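Local coordinates for protein Phikz039 (Pseudomonas phage phikz, PDB 3ZBQ) that belongs to the tubulin-like proteins of phages (PhuZ) and holds guanosine-5'-diphosphate in a nucleotide-binding domain of Rossmann-like build, at residues 8-13 / 29-34; 15-20 / 38-43; 98-103 / 125-130. One frame throughout, in Å; residues are numbered along the deposited sequence.

Contact 1: residues 8-13 / 29-34; sequences RIYFCG and DVCYID. With GDP (guanosine-5'-diphosphate), chain B.
F11 and Y32 lie side by side on one face of two parallel strands, their rings slid apart until they barely overlap: the centroids are 5.4 Å apart and the planes 30° from parallel. F11 CD2 sits over one face of the Y32 ring near its rim, while Y32 CD2 reaches back to F11 CB at 3.7 Å. With CG anti to the carbonyl carbon (chi1 -70°), the F11 ring also leans toward the start of the neighbouring strand, and its edge meets V30 CB, 3.7 Å from F11 CE2. F11 also packs on I19 and F23 of helix 13-23. The other face of the sheet carries Y10, C12, C31 and I33. There C31 SG approaches the Y10 ring obliquely, 4.2 Å from the centroid, and I33 CD1 comes to the ring edge, 4.1 Å from Y10 CD2; L120, I112 and L116 of helix 109-122 cover this face. Five backbone N-H···O bonds join the strands, from I9 N–D29 O (3.1 Å) to G13 N–I33 O (3.0 Å). Parallel pairing across an intervening helix makes strand 7-12, helix 13-23 and strand 30-34 a beta-alpha-beta unit, which opens a Rossmann-like nucleotide-binding domain, with G13 beside GDP.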
loop_
_atom_site.group_PDB
_atom_site.type_symbol
_atom_site.label_atom_id
_atom_site.label_comp_id
_atom_site.label_asym_id
_atom_site.label_seq_id
_atom_site.Cartn_x
_atom_site.Cartn_y
_atom_site.Cartn_z
ATOM N N ARG A 8 -10.281 7.817 -6.851
ATOM C CA ARG A 8 -10.764 6.448 -6.657
ATOM C C ARG A 8 -9.892 5.780 -5.608
ATOM O O ARG A 8 -8.658 5.813 -5.694
ATOM C CB ARG A 8 -10.697 5.640 -7.968
ATOM C CG ARG A 8 -11.271 4.204 -7.883
ATOM C CD ARG A 8 -12.802 4.192 -7.920
ATOM N NE ARG A 8 -13.318 4.631 -9.218
ATOM C CZ ARG A 8 -14.581 4.982 -9.444
ATOM N NH1 ARG A 8 -15.461 4.951 -8.460
ATOM N NH2 ARG A 8 -14.959 5.379 -10.656
ATOM N N ILE A 9 -10.517 5.165 -4.614
ATOM C CA ILE A 9 -9.748 4.420 -3.634
ATOM C C ILE A 9 -10.038 2.936 -3.803
ATOM O O ILE A 9 -11.201 2.533 -3.844
ATOM C CB ILE A 9 -10.076 4.863 -2.205
ATOM C CG1 ILE A 9 -9.971 6.398 -2.088
ATOM C CG2 ILE A 9 -9.156 4.161 -1.230
ATOM C CD1 ILE A 9 -10.209 6.943 -0.661
ATOM N N TYR A 10 -8.977 2.144 -3.939
ATOM C CA TYR A 10 -9.090 0.692 -4.094
ATOM C C TYR A 10 -8.640 0.016 -2.807
ATOM O O TYR A 10 -7.442 0.039 -2.473
ATOM C CB TYR A 10 -8.199 0.202 -5.248
ATOM C CG TYR A 10 -8.515 0.792 -6.613
ATOM C CD1 TYR A 10 -8.004 2.025 -6.994
ATOM C CD2 TYR A 10 -9.290 0.092 -7.528
ATOM C CE1 TYR A 10 -8.276 2.557 -8.252
ATOM C CE2 TYR A 10 -9.570 0.615 -8.781
ATOM C CZ TYR A 10 -9.059 1.847 -9.134
ATOM O OH TYR A 10 -9.347 2.365 -10.380
ATOM N N PHE A 11 -9.585 -0.601 -2.096
ATOM C CA PHE A 11 -9.287 -1.313 -0.861
ATOM C C PHE A 11 -9.136 -2.796 -1.199
ATOM O O PHE A 11 -10.084 -3.418 -1.672
ATOM C CB PHE A 11 -10.423 -1.131 0.156
ATOM C CG PHE A 11 -10.520 0.267 0.725
ATOM C CD1 PHE A 11 -9.525 0.759 1.568
ATOM C CD2 PHE A 11 -11.605 1.083 0.421
ATOM C CE1 PHE A 11 -9.610 2.047 2.093
ATOM C CE2 PHE A 11 -11.699 2.372 0.941
ATOM C CZ PHE A 11 -10.706 2.857 1.772
ATOM N N CYS A 12 -7.946 -3.349 -0.969
ATOM C CA CYS A 12 -7.617 -4.692 -1.436
ATOM C C CYS A 12 -7.220 -5.630 -0.304
ATOM O O CYS A 12 -6.402 -5.279 0.559
ATOM C CB CYS A 12 -6.483 -4.653 -2.472
ATOM S SG CYS A 12 -6.717 -3.463 -3.803
ATOM N N GLY A 13 -7.784 -6.830 -0.331
ATOM C CA GLY A 13 -7.488 -7.841 0.672
ATOM C C GLY A 13 -8.090 -7.490 2.020
ATOM O O GLY A 13 -8.771 -6.478 2.143
ATOM N N ASP A 29 -16.267 7.496 -3.516
ATOM C CA ASP A 29 -15.758 6.739 -4.660
ATOM C C ASP A 29 -14.720 5.711 -4.256
ATOM O O ASP A 29 -13.546 5.807 -4.618
ATOM C CB ASP A 29 -15.185 7.696 -5.707
ATOM C CG ASP A 29 -16.228 8.666 -6.227
ATOM O OD1 ASP A 29 -17.365 8.219 -6.481
ATOM O OD2 ASP A 29 -15.918 9.865 -6.367
ATOM N N VAL A 30 -15.167 4.712 -3.507
ATOM C CA VAL A 30 -14.287 3.664 -3.042
ATOM C C VAL A 30 -14.764 2.322 -3.588
ATOM O O VAL A 30 -15.943 2.148 -3.935
ATOM C CB VAL A 30 -14.256 3.588 -1.494
ATOM C CG1 VAL A 30 -13.882 4.928 -0.877
ATOM C CG2 VAL A 30 -15.596 3.123 -0.957
ATOM N N CYS A 31 -13.845 1.369 -3.666
ATOM C CA CYS A 31 -14.199 0.039 -4.124
ATOM C C CYS A 31 -13.326 -0.989 -3.442
ATOM O O CYS A 31 -12.276 -0.650 -2.868
ATOM C CB CYS A 31 -14.119 -0.072 -5.650
ATOM S SG CYS A 31 -12.468 0.136 -6.354
ATOM N N TYR A 32 -13.773 -2.241 -3.494
ATOM C CA TYR A 32 -13.170 -3.317 -2.720
ATOM C C TYR A 32 -12.915 -4.533 -3.592
ATOM O O TYR A 32 -13.797 -4.970 -4.331
ATOM C CB TYR A 32 -14.117 -3.756 -1.614
ATOM C CG TYR A 32 -14.415 -2.732 -0.551
ATOM C CD1 TYR A 32 -15.429 -1.792 -0.725
ATOM C CD2 TYR A 32 -13.724 -2.740 0.651
ATOM C CE1 TYR A 32 -15.727 -0.871 0.269
ATOM C CE2 TYR A 32 -14.008 -1.815 1.646
ATOM C CZ TYR A 32 -15.010 -0.892 1.447
ATOM O OH TYR A 32 -15.299 0.013 2.438
ATOM N N ILE A 33 -11.710 -5.085 -3.495
ATOM C CA ILE A 33 -11.338 -6.259 -4.272
ATOM C C ILE A 33 -10.652 -7.266 -3.360
ATOM O O ILE A 33 -9.689 -6.939 -2.668
ATOM C CB ILE A 33 -10.379 -5.910 -5.442
ATOM C CG1 ILE A 33 -10.881 -4.701 -6.240
ATOM C CG2 ILE A 33 -10.199 -7.111 -6.367
ATOM C CD1 ILE A 33 -10.385 -3.389 -5.708
ATOM N N ASP A 34 -11.146 -8.497 -3.358
ATOM C CA ASP A 34 -10.578 -9.530 -2.494
ATOM C C ASP A 34 -10.788 -10.898 -3.117
ATOM O O ASP A 34 -11.404 -11.028 -4.182
ATOM C CB ASP A 34 -11.244 -9.485 -1.118
ATOM C CG ASP A 34 -10.381 -10.087 -0.018
ATOM O OD1 ASP A 34 -9.371 -10.768 -0.325
ATOM O OD2 ASP A 34 -10.721 -9.868 1.166
HETATM P PB GDP B . -4.813 -10.582 2.677
HETATM O O1B GDP B . -6.315 -10.665 2.775
HETATM O O2B GDP B . -4.399 -9.341 1.913
HETATM O O3B GDP B . -4.224 -11.815 2.036
HETATM O O3A GDP B . -4.143 -10.484 4.135
HETATM P PA GDP B . -4.639 -9.551 5.347
HETATM O O1A GDP B . -6.028 -9.830 5.871
HETATM O O2A GDP B . -4.477 -8.091 4.975
HETATM O "O5'" GDP B . -3.590 -9.927 6.487
HETATM C "C5'" GDP B . -2.188 -9.833 6.266
HETATM C "C4'" GDP B . -1.548 -9.091 7.437
HETATM O "O4'" GDP B . -1.965 -7.725 7.418
HETATM C "C3'" GDP B . -1.971 -9.606 8.800
HETATM O "O3'" GDP B . -1.114 -10.683 9.211
HETATM C "C2'" GDP B . -1.821 -8.387 9.678
HETATM O "O2'" GDP B . -0.451 -8.239 10.055
HETATM C "C1'" GDP B . -2.092 -7.226 8.748
HETATM N N9 GDP B . -3.472 -6.711 8.880
HETATM C C8 GDP B . -4.620 -7.288 8.476
HETATM N N7 GDP B . -5.683 -6.495 8.752
HETATM C C5 GDP B . -5.214 -5.370 9.331
HETATM C C6 GDP B . -5.783 -4.115 9.874
HETATM O O6 GDP B . -7.020 -3.893 9.841
HETATM N N1 GDP B . -4.920 -3.217 10.382
HETATM C C2 GDP B . -3.587 -3.424 10.424
HETATM N N2 GDP B . -2.770 -2.485 10.964
HETATM N N3 GDP B . -3.003 -4.544 9.947
HETATM C C4 GDP B . -3.756 -5.526 9.405
HETATM O O HOH W 1 -16.119 3.108 -6.673
#

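Contact 2: residues 15-20 / 38-43; sequences AGFRIG and QNKHKH. With GDP (guanosine-5'-diphosphate), chain B.
The nucleotide pocket at the start of helix 13-23 borders on the loop that follows strand 30-34, and R18 and N39 join the two. The R18 guanidinium serves both sides: NH1 donates to GDP N7 and to GDP O1A, each at 2.9 Å, while R18 NH2 makes a weak bond to N39 OD1 (2.8 Å, N-H···O angle 126°). The oxygen meets the guanidinium at its edge, with the amide plane turned 85° from it. N39 ND2, which has D34 as a further partner, donates to a water, 3.1 Å away, that lies close to both phosphates. About one turn before R18, A15 N donates to GDP O2A at 2.9 Å. Beside this polar group the F17 ring presents its edge to the loop backbone, N39 O lying near the ring plane 3.3 Å from F17 CD2, and the K40 side chain lies alongside, its CG nearest F17 CE2. H41 turns its CG between its own N and carbonyl carbon (chi1 48°), which brings NE2 to F17 O in a weak bond (3.0 Å), while H41 ND1 accepts from H43 N in the ring plane. F17 and H41 both meet the Y32 ring of strand 30-34, F17 and K40 touch I51 of strand 49-51, and I19 packs on helix 175-192.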
loop_
_atom_site.group_PDB
_atom_site.type_symbol
_atom_site.label_atom_id
_atom_site.label_comp_id
_atom_site.label_asym_id
_atom_site.label_seq_id
_atom_site.Cartn_x
_atom_site.Cartn_y
_atom_site.Cartn_z
ATOM N N ALA A 15 -6.847 -6.405 5.056
ATOM C CA ALA A 15 -6.466 -5.159 5.695
ATOM C C ALA A 15 -7.147 -4.002 4.974
ATOM O O ALA A 15 -7.597 -3.059 5.610
ATOM C CB ALA A 15 -4.953 -4.976 5.689
ATOM N N GLY A 16 -7.227 -4.096 3.653
ATOM C CA GLY A 16 -7.856 -3.055 2.846
ATOM C C GLY A 16 -9.333 -2.956 3.173
ATOM O O GLY A 16 -9.859 -1.862 3.342
ATOM N N PHE A 17 -9.999 -4.107 3.283
ATOM C CA PHE A 17 -11.415 -4.137 3.658
ATOM C C PHE A 17 -11.674 -3.527 5.038
ATOM O O PHE A 17 -12.652 -2.804 5.232
ATOM C CB PHE A 17 -11.948 -5.580 3.624
ATOM C CG PHE A 17 -12.422 -6.026 2.258
ATOM C CD1 PHE A 17 -11.622 -5.843 1.126
ATOM C CD2 PHE A 17 -13.662 -6.636 2.112
ATOM C CE1 PHE A 17 -12.064 -6.266 -0.135
ATOM C CE2 PHE A 17 -14.107 -7.058 0.871
ATOM C CZ PHE A 17 -13.309 -6.885 -0.254
ATOM N N ARG A 18 -10.811 -3.843 6.000
ATOM C CA ARG A 18 -10.977 -3.353 7.366
ATOM C C ARG A 18 -10.746 -1.849 7.458
ATOM O O ARG A 18 -11.500 -1.135 8.123
ATOM C CB ARG A 18 -10.057 -4.113 8.326
ATOM C CG ARG A 18 -10.558 -5.530 8.634
ATOM C CD ARG A 18 -9.419 -6.530 8.843
ATOM N NE ARG A 18 -9.766 -7.866 8.345
ATOM C CZ ARG A 18 -8.882 -8.735 7.858
ATOM N NH1 ARG A 18 -7.591 -8.419 7.821
ATOM N NH2 ARG A 18 -9.287 -9.924 7.418
ATOM N N ILE A 19 -9.704 -1.374 6.790
ATOM C CA ILE A 19 -9.448 0.063 6.734
ATOM C C ILE A 19 -10.620 0.772 6.046
ATOM O O ILE A 19 -11.079 1.826 6.495
ATOM C CB ILE A 19 -8.148 0.367 5.982
ATOM C CG1 ILE A 19 -6.931 -0.156 6.758
ATOM C CG2 ILE A 19 -8.037 1.867 5.703
ATOM C CD1 ILE A 19 -6.784 0.446 8.146
ATOM N N GLY A 20 -11.111 0.183 4.961
ATOM C CA GLY A 20 -12.222 0.764 4.217
ATOM C C GLY A 20 -13.488 0.856 5.049
ATOM O O GLY A 20 -14.239 1.815 4.956
ATOM N N GLN A 38 -15.628 -13.689 3.251
ATOM C CA GLN A 38 -15.670 -13.537 4.699
ATOM C C GLN A 38 -15.337 -12.104 5.131
ATOM O O GLN A 38 -15.905 -11.588 6.101
ATOM C CB GLN A 38 -14.724 -14.528 5.379
ATOM C CG GLN A 38 -15.020 -14.697 6.856
ATOM C CD GLN A 38 -13.784 -14.643 7.724
ATOM O OE1 GLN A 38 -12.665 -14.526 7.229
ATOM N NE2 GLN A 38 -13.984 -14.730 9.040
ATOM N N ASN A 39 -14.435 -11.457 4.397
ATOM C CA ASN A 39 -13.973 -10.124 4.767
ATOM C C ASN A 39 -14.994 -9.037 4.484
ATOM O O ASN A 39 -14.824 -7.889 4.908
ATOM C CB ASN A 39 -12.662 -9.790 4.049
ATOM C CG ASN A 39 -11.475 -10.524 4.637
ATOM O OD1 ASN A 39 -11.442 -10.823 5.836
ATOM N ND2 ASN A 39 -10.489 -10.816 3.797
ATOM N N LYS A 40 -16.043 -9.393 3.751
ATOM C CA LYS A 40 -17.115 -8.449 3.481
ATOM C C LYS A 40 -17.761 -7.981 4.782
ATOM O O LYS A 40 -17.870 -8.737 5.764
ATOM C CB LYS A 40 -18.140 -9.050 2.523
ATOM C CG LYS A 40 -17.597 -9.245 1.107
ATOM C CD LYS A 40 -18.514 -10.115 0.258
ATOM C CE LYS A 40 -19.864 -9.465 0.041
ATOM N NZ LYS A 40 -20.877 -10.474 -0.410
ATOM N N HIS A 41 -18.137 -6.709 4.796
ATOM C CA HIS A 41 -18.774 -6.100 5.952
ATOM C C HIS A 41 -19.984 -5.294 5.481
ATOM O O HIS A 41 -20.327 -5.315 4.291
ATOM C CB HIS A 41 -17.774 -5.212 6.694
ATOM C CG HIS A 41 -17.010 -4.290 5.797
ATOM N ND1 HIS A 41 -17.593 -3.209 5.168
ATOM C CD2 HIS A 41 -15.713 -4.297 5.405
ATOM C CE1 HIS A 41 -16.685 -2.582 4.439
ATOM N NE2 HIS A 41 -15.534 -3.219 4.569
ATOM N N LYS A 42 -20.615 -4.579 6.409
ATOM C CA LYS A 42 -21.875 -3.895 6.127
ATOM C C LYS A 42 -21.796 -2.877 4.982
ATOM O O LYS A 42 -22.812 -2.552 4.367
ATOM C CB LYS A 42 -22.399 -3.208 7.390
ATOM C CG LYS A 42 -23.867 -2.825 7.323
ATOM C CD LYS A 42 -24.300 -2.121 8.599
ATOM C CE LYS A 42 -25.800 -2.251 8.822
ATOM N NZ LYS A 42 -26.281 -1.460 9.991
ATOM N N HIS A 43 -20.596 -2.381 4.691
ATOM C CA HIS A 43 -20.447 -1.346 3.664
ATOM C C HIS A 43 -19.993 -1.894 2.303
ATOM O O HIS A 43 -19.789 -1.135 1.348
ATOM C CB HIS A 43 -19.530 -0.224 4.157
ATOM C CG HIS A 43 -20.024 0.449 5.403
ATOM N ND1 HIS A 43 -21.281 1.010 5.497
ATOM C CD2 HIS A 43 -19.432 0.648 6.606
ATOM C CE1 HIS A 43 -21.444 1.522 6.706
ATOM N NE2 HIS A 43 -20.334 1.320 7.396
HETATM P PB GDP B . -4.813 -10.582 2.677
HETATM O O1B GDP B . -6.315 -10.665 2.775
HETATM O O2B GDP B . -4.399 -9.341 1.913
HETATM O O3B GDP B . -4.224 -11.815 2.036
HETATM O O3A GDP B . -4.143 -10.484 4.135
HETATM P PA GDP B . -4.639 -9.551 5.347
HETATM O O1A GDP B . -6.028 -9.830 5.871
HETATM O O2A GDP B . -4.477 -8.091 4.975
HETATM O "O5'" GDP B . -3.590 -9.927 6.487
HETATM C "C5'" GDP B . -2.188 -9.833 6.266
HETATM C "C4'" GDP B . -1.548 -9.091 7.437
HETATM O "O4'" GDP B . -1.965 -7.725 7.418
HETATM C "C3'" GDP B . -1.971 -9.606 8.800
HETATM O "O3'" GDP B . -1.114 -10.683 9.211
HETATM C "C2'" GDP B . -1.821 -8.387 9.678
HETATM O "O2'" GDP B . -0.451 -8.239 10.055
HETATM C "C1'" GDP B . -2.092 -7.226 8.748
HETATM N N9 GDP B . -3.472 -6.711 8.880
HETATM C C8 GDP B . -4.620 -7.288 8.476
HETATM N N7 GDP B . -5.683 -6.495 8.752
HETATM C C5 GDP B . -5.214 -5.370 9.331
HETATM C C6 GDP B . -5.783 -4.115 9.874
HETATM O O6 GDP B . -7.020 -3.893 9.841
HETATM N N1 GDP B . -4.920 -3.217 10.382
HETATM C C2 GDP B . -3.587 -3.424 10.424
HETATM N N2 GDP B . -2.770 -2.485 10.964
HETATM N N3 GDP B . -3.003 -4.544 9.947
HETATM C C4 GDP B . -3.756 -5.526 9.405
HETATM O O HOH W 2 -7.845 -11.868 5.108
#

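Contact 3: residues 98-103 / 125-130; sequences NIVVYS and EVVVSV. With GDP (guanosine-5'-diphosphate), chain B.
The Y102 ring brings its edge to S129, whose OG lies near the ring plane, 3.5 Å from Y102 CE1 and 2.9 Å from Y102 OH. The two hydroxyls are hydrogen-bonded, and either could be the donor. Both residues lie on a parallel strand pair of a beta-alpha-beta unit, made of strand 97-103, helix 109-122 and strand 127-133, in the Rossmann-like nucleotide-binding domain. Y102 CG sits between its backbone N and carbonyl carbon (chi1 51°), a torsion that folds the ring back along the strand so that OH reaches S129, which is paired with V100, two residues before Y102; the Y102 side chain also touches P114 of helix 109-122 and M162. The other flat group, the N98 amide, donates from ND2 to V126 O, in its own amide plane, but the donor stands 34° off the carbonyl plane; OD1 is taken by G95 N.

These groups belong to the parallel pair itself. The strand axes approach to 4.6 Å at 23°, and V128, V100, V130 and Y102 donate their backbone N-H in turn across the gap. On the face with N98, V100 CG2 meets V127 CG1 at 3.9 Å, and V127 and S129 rest on helix 109-122. On the other face I99 and V130 lie side by side, pointing the same way, with their CG2 methyls 4.0 Å apart, and pack on L186 of helix 175-192. Past the paired residues, strand 97-103 ends at the ligand, where S103 OG donates to GDP O2A at 2.8 Å.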
loop_
_atom_site.group_PDB
_atom_site.type_symbol
_atom_site.label_atom_id
_atom_site.label_comp_id
_atom_site.label_asym_id
_atom_site.label_seq_id
_atom_site.Cartn_x
_atom_site.Cartn_y
_atom_site.Cartn_z
ATOM N N ASN A 98 -5.564 8.273 -7.543
ATOM C CA ASN A 98 -5.929 6.916 -7.149
ATOM C C ASN A 98 -5.162 6.493 -5.918
ATOM O O ASN A 98 -3.946 6.696 -5.835
ATOM C CB ASN A 98 -5.658 5.941 -8.293
ATOM C CG ASN A 98 -6.439 6.290 -9.533
ATOM O OD1 ASN A 98 -7.584 5.857 -9.683
ATOM N ND2 ASN A 98 -5.856 7.140 -10.400
ATOM N N ILE A 99 -5.871 5.903 -4.962
ATOM C CA ILE A 99 -5.246 5.466 -3.732
ATOM C C ILE A 99 -5.544 3.983 -3.599
ATOM O O ILE A 99 -6.686 3.573 -3.725
ATOM C CB ILE A 99 -5.789 6.228 -2.500
ATOM C CG1 ILE A 99 -5.658 7.743 -2.712
ATOM C CG2 ILE A 99 -5.042 5.808 -1.236
ATOM C CD1 ILE A 99 -6.161 8.587 -1.557
ATOM N N VAL A 100 -4.500 3.189 -3.414
ATOM C CA VAL A 100 -4.641 1.740 -3.281
ATOM C C VAL A 100 -4.140 1.305 -1.901
ATOM O O VAL A 100 -3.011 1.631 -1.512
ATOM C CB VAL A 100 -3.842 1.009 -4.393
ATOM C CG1 VAL A 100 -4.171 -0.488 -4.412
ATOM C CG2 VAL A 100 -4.141 1.612 -5.755
ATOM N N VAL A 101 -4.957 0.529 -1.178
ATOM C CA VAL A 101 -4.709 0.231 0.236
ATOM C C VAL A 101 -4.657 -1.265 0.479
ATOM O O VAL A 101 -5.587 -1.979 0.089
ATOM C CB VAL A 101 -5.821 0.823 1.133
ATOM C CG1 VAL A 101 -5.476 0.679 2.600
ATOM C CG2 VAL A 101 -6.049 2.301 0.780
ATOM N N TYR A 102 -3.580 -1.737 1.119
ATOM C CA TYR A 102 -3.369 -3.188 1.318
ATOM C C TYR A 102 -2.207 -3.490 2.257
ATOM O O TYR A 102 -1.315 -2.662 2.458
ATOM C CB TYR A 102 -3.099 -3.873 -0.035
ATOM C CG TYR A 102 -2.006 -3.194 -0.847
ATOM C CD1 TYR A 102 -2.289 -2.079 -1.626
ATOM C CD2 TYR A 102 -0.695 -3.673 -0.836
ATOM C CE1 TYR A 102 -1.306 -1.450 -2.364
ATOM C CE2 TYR A 102 0.302 -3.049 -1.582
ATOM C CZ TYR A 102 -0.014 -1.940 -2.342
ATOM O OH TYR A 102 0.956 -1.291 -3.091
ATOM N N SER A 103 -2.208 -4.691 2.833
ATOM C CA SER A 103 -1.091 -5.120 3.656
ATOM C C SER A 103 0.008 -5.701 2.773
ATOM O O SER A 103 -0.255 -6.161 1.663
ATOM C CB SER A 103 -1.552 -6.187 4.644
ATOM O OG SER A 103 -2.040 -7.317 3.947
ATOM N N GLU A 125 -1.882 6.841 -15.135
ATOM C CA GLU A 125 -2.592 7.383 -13.973
ATOM C C GLU A 125 -1.655 7.762 -12.828
ATOM O O GLU A 125 -0.502 7.311 -12.762
ATOM C CB GLU A 125 -3.645 6.389 -13.458
ATOM C CG GLU A 125 -4.576 5.836 -14.525
ATOM C CD GLU A 125 -5.548 6.863 -15.084
ATOM O OE1 GLU A 125 -5.711 7.948 -14.488
ATOM O OE2 GLU A 125 -6.178 6.563 -16.120
ATOM N N VAL A 126 -2.178 8.593 -11.932
ATOM C CA VAL A 126 -1.490 9.039 -10.731
ATOM C C VAL A 126 -1.981 8.176 -9.573
ATOM O O VAL A 126 -3.191 8.100 -9.292
ATOM C CB VAL A 126 -1.833 10.499 -10.430
ATOM C CG1 VAL A 126 -1.313 10.912 -9.055
ATOM C CG2 VAL A 126 -1.266 11.399 -11.528
ATOM N N VAL A 127 -1.039 7.522 -8.907
ATOM C CA VAL A 127 -1.374 6.503 -7.916
ATOM C C VAL A 127 -0.516 6.651 -6.663
ATOM O O VAL A 127 0.692 6.895 -6.747
ATOM C CB VAL A 127 -1.142 5.076 -8.480
ATOM C CG1 VAL A 127 -1.666 3.998 -7.491
ATOM C CG2 VAL A 127 -1.802 4.899 -9.845
ATOM N N VAL A 128 -1.143 6.490 -5.500
ATOM C CA VAL A 128 -0.408 6.383 -4.241
ATOM C C VAL A 128 -0.872 5.116 -3.527
ATOM O O VAL A 128 -2.056 4.796 -3.550
ATOM C CB VAL A 128 -0.673 7.603 -3.335
ATOM C CG1 VAL A 128 -0.124 7.364 -1.936
ATOM C CG2 VAL A 128 -0.053 8.856 -3.954
ATOM N N SER A 129 0.056 4.389 -2.919
ATOM C CA SER A 129 -0.304 3.217 -2.122
ATOM C C SER A 129 -0.167 3.511 -0.643
ATOM O O SER A 129 0.818 4.130 -0.209
ATOM C CB SER A 129 0.581 2.016 -2.469
ATOM O OG SER A 129 0.182 1.437 -3.699
ATOM N N VAL A 130 -1.137 3.039 0.133
ATOM C CA VAL A 130 -1.038 3.080 1.587
ATOM C C VAL A 130 -0.931 1.624 2.052
ATOM O O VAL A 130 -1.836 0.822 1.817
ATOM C CB VAL A 130 -2.241 3.822 2.230
ATOM C CG1 VAL A 130 -2.087 3.869 3.738
ATOM C CG2 VAL A 130 -2.334 5.262 1.676
HETATM P PB GDP B . -4.813 -10.582 2.677
HETATM O O1B GDP B . -6.315 -10.665 2.775
HETATM O O2B GDP B . -4.399 -9.341 1.913
HETATM O O3B GDP B . -4.224 -11.815 2.036
HETATM O O3A GDP B . -4.143 -10.484 4.135
HETATM P PA GDP B . -4.639 -9.551 5.347
HETATM O O1A GDP B . -6.028 -9.830 5.871
HETATM O O2A GDP B . -4.477 -8.091 4.975
HETATM O "O5'" GDP B . -3.590 -9.927 6.487
HETATM C "C5'" GDP B . -2.188 -9.833 6.266
HETATM C "C4'" GDP B . -1.548 -9.091 7.437
HETATM O "O4'" GDP B . -1.965 -7.725 7.418
HETATM C "C3'" GDP B . -1.971 -9.606 8.800
HETATM O "O3'" GDP B . -1.114 -10.683 9.211
HETATM C "C2'" GDP B . -1.821 -8.387 9.678
HETATM O "O2'" GDP B . -0.451 -8.239 10.055
HETATM C "C1'" GDP B . -2.092 -7.226 8.748
HETATM N N9 GDP B . -3.472 -6.711 8.880
HETATM C C8 GDP B . -4.620 -7.288 8.476
HETATM N N7 GDP B . -5.683 -6.495 8.752
HETATM C C5 GDP B . -5.214 -5.370 9.331
HETATM C C6 GDP B . -5.783 -4.115 9.874
HETATM O O6 GDP B . -7.020 -3.893 9.841
HETATM N N1 GDP B . -4.920 -3.217 10.382
HETATM C C2 GDP B . -3.587 -3.424 10.424
HETATM N N2 GDP B . -2.770 -2.485 10.964
HETATM N N3 GDP B . -3.003 -4.544 9.947
HETATM C C4 GDP B . -3.756 -5.526 9.405
#

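Overall arrangement
Contacts 1 and 3, their centres about 10 Å apart, belong to one sheet: strands 7-12 and 97-103 are neighbours, and Y10 N meets I99 O at 2.7 Å while Y10 O meets V101 N at 2.8 Å, both probable hydrogen bonds. Contact 2 lies about 9 Å from contact 1, centre to centre, and interlocks with it along the chain. D34 OD2 and N39 ND2 are hydrogen-bonded at 2.8 Å, and F11 CD1 packs against G16 O. Contacts 2 and 3, about 16 Å apart between centres, touch through A15 CB and S103 CB at 3.8 Å. All three reach GDP: G13, A15, R18 and S103 line one pocket with A107, S108, G109 and N179.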